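Local structure of hydrogen peroxide-inducible genes activator (Corynebacterium glutamicum, 6G4R) at residues L155-P160 with G281-S286. The protein probably acts as a LysR-type transcriptional regulator of the OxyR kind, binding DNA and switching on genes in response to hydrogen peroxide. The protein carries 1 engineered substitution. Sequence-based numbering, arbitrary orientation.
Sequences LPSEAP and GLVYRS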
# COMPACT_ATOMS: atom_id res chain seq x y z
N LEU B 155 -7.72 -20.24 -9.60
CA LEU B 155 -8.28 -20.16 -10.94
C LEU B 155 -9.78 -19.88 -10.87
O LEU B 155 -10.45 -20.25 -9.90
CB LEU B 155 -8.04 -21.45 -11.72
CG LEU B 155 -6.65 -22.02 -12.03
CD1 LEU B 155 -5.49 -21.13 -11.56
CD2 LEU B 155 -6.52 -23.44 -11.50
N PRO B 156 -10.35 -19.22 -11.90
CA PRO B 156 -9.65 -18.74 -13.10
C PRO B 156 -8.93 -17.41 -12.93
O PRO B 156 -9.39 -16.53 -12.19
CB PRO B 156 -10.78 -18.61 -14.12
CG PRO B 156 -11.97 -18.25 -13.29
CD PRO B 156 -11.80 -18.98 -11.98
N SER B 157 -7.80 -17.26 -13.62
CA SER B 157 -7.06 -16.01 -13.65
C SER B 157 -7.59 -15.16 -14.80
O SER B 157 -7.53 -15.58 -15.96
CB SER B 157 -5.56 -16.27 -13.80
OG SER B 157 -5.28 -16.95 -15.02
N GLU B 158 -8.11 -13.98 -14.48
CA GLU B 158 -8.66 -13.08 -15.49
C GLU B 158 -7.61 -12.47 -16.41
O GLU B 158 -7.97 -11.59 -17.20
CB GLU B 158 -9.46 -11.97 -14.81
N ALA B 159 -6.34 -12.88 -16.36
CA ALA B 159 -5.36 -12.24 -17.23
C ALA B 159 -5.27 -12.98 -18.56
O ALA B 159 -5.22 -14.21 -18.59
CB ALA B 159 -3.99 -12.21 -16.57
N PRO B 160 -5.24 -12.25 -19.68
CA PRO B 160 -5.17 -12.90 -20.99
C PRO B 160 -3.76 -13.35 -21.36
O PRO B 160 -3.58 -14.39 -21.99
CB PRO B 160 -5.68 -11.82 -21.94
CG PRO B 160 -5.30 -10.54 -21.28
CD PRO B 160 -5.39 -10.79 -19.79
N GLY B 281 -3.99 -23.38 -9.12
CA GLY B 281 -3.26 -23.71 -10.32
C GLY B 281 -1.95 -22.94 -10.44
O GLY B 281 -1.65 -22.05 -9.64
N LEU B 282 -1.18 -23.31 -11.45
CA LEU B 282 0.09 -22.66 -11.77
C LEU B 282 -0.11 -21.72 -12.95
O LEU B 282 -0.65 -22.12 -13.98
CB LEU B 282 1.17 -23.69 -12.10
CG LEU B 282 2.16 -24.06 -10.99
CD1 LEU B 282 3.38 -24.75 -11.59
CD2 LEU B 282 2.57 -22.83 -10.19
N VAL B 283 0.32 -20.48 -12.79
CA VAL B 283 0.12 -19.43 -13.78
C VAL B 283 1.49 -18.91 -14.22
O VAL B 283 2.32 -18.57 -13.38
CB VAL B 283 -0.74 -18.28 -13.23
CG1 VAL B 283 -0.85 -17.16 -14.24
CG2 VAL B 283 -2.12 -18.80 -12.85
N TYR B 284 1.71 -18.87 -15.53
CA TYR B 284 2.96 -18.40 -16.10
C TYR B 284 2.67 -17.60 -17.36
O TYR B 284 1.55 -17.59 -17.87
CB TYR B 284 3.92 -19.56 -16.39
CG TYR B 284 3.41 -20.56 -17.40
CD1 TYR B 284 2.52 -21.55 -17.04
CD2 TYR B 284 3.84 -20.52 -18.72
CE1 TYR B 284 2.05 -22.47 -17.96
CE2 TYR B 284 3.39 -21.43 -19.65
CZ TYR B 284 2.49 -22.41 -19.27
OH TYR B 284 2.04 -23.32 -20.19
N ARG B 285 3.71 -16.94 -17.87
CA ARG B 285 3.56 -16.08 -19.03
C ARG B 285 3.40 -16.90 -20.31
O ARG B 285 3.98 -17.97 -20.46
CB ARG B 285 4.76 -15.14 -19.16
CG ARG B 285 4.92 -14.18 -17.99
CD ARG B 285 6.16 -13.32 -18.15
NE ARG B 285 7.39 -14.07 -17.94
CZ ARG B 285 8.02 -14.17 -16.77
NH1 ARG B 285 7.53 -13.54 -15.71
NH2 ARG B 285 9.13 -14.88 -16.67
N SER B 286 2.59 -16.37 -21.23
CA SER B 286 2.40 -17.04 -22.51
C SER B 286 3.67 -17.03 -23.35
O SER B 286 3.96 -17.99 -24.07
CB SER B 286 1.25 -16.38 -23.28
OG SER B 286 -0.01 -16.77 -22.77
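In the LysR substrate-binding domain, the loop 155-160 that leaves strand 150-154 arches over one face of strand 274-285, and Leu155 and Ser157 meet Gly281 and Val283 there. Leu155 does most of the touching. Its chi1 of -60° places CG anti to the carbonyl carbon, 4.2 Å from Gly281 CA, and the branched end rests on the backbone of Gly281. Both methyls lie against N and CA of Gly281, on the face of the strand where a side chain at that position would point, though which methyl sits where is tentative at this resolution. The fork also makes a loose apolar contact with Val283 CG2. Two residues further along the loop, past the cis Leu155-Pro156 peptide bond, Ser157 OG lies 4.3 Å from Val283 CG2. No hydrogen bond joins the two segments directly. The backbone ladder runs instead through strand 150-154, with Gly281 paired to Met153 and Val283 to Ala151, while Leu155 makes a backbone hydrogen bond to Arg279 of the same strand 274-285. On the other face of strand 274-285, Leu282 packs against helix 291-313. A connection draped over a central strand whose reverse face carries a helix fits the alpha/beta architecture of periplasmic-binding-protein-like effector domains.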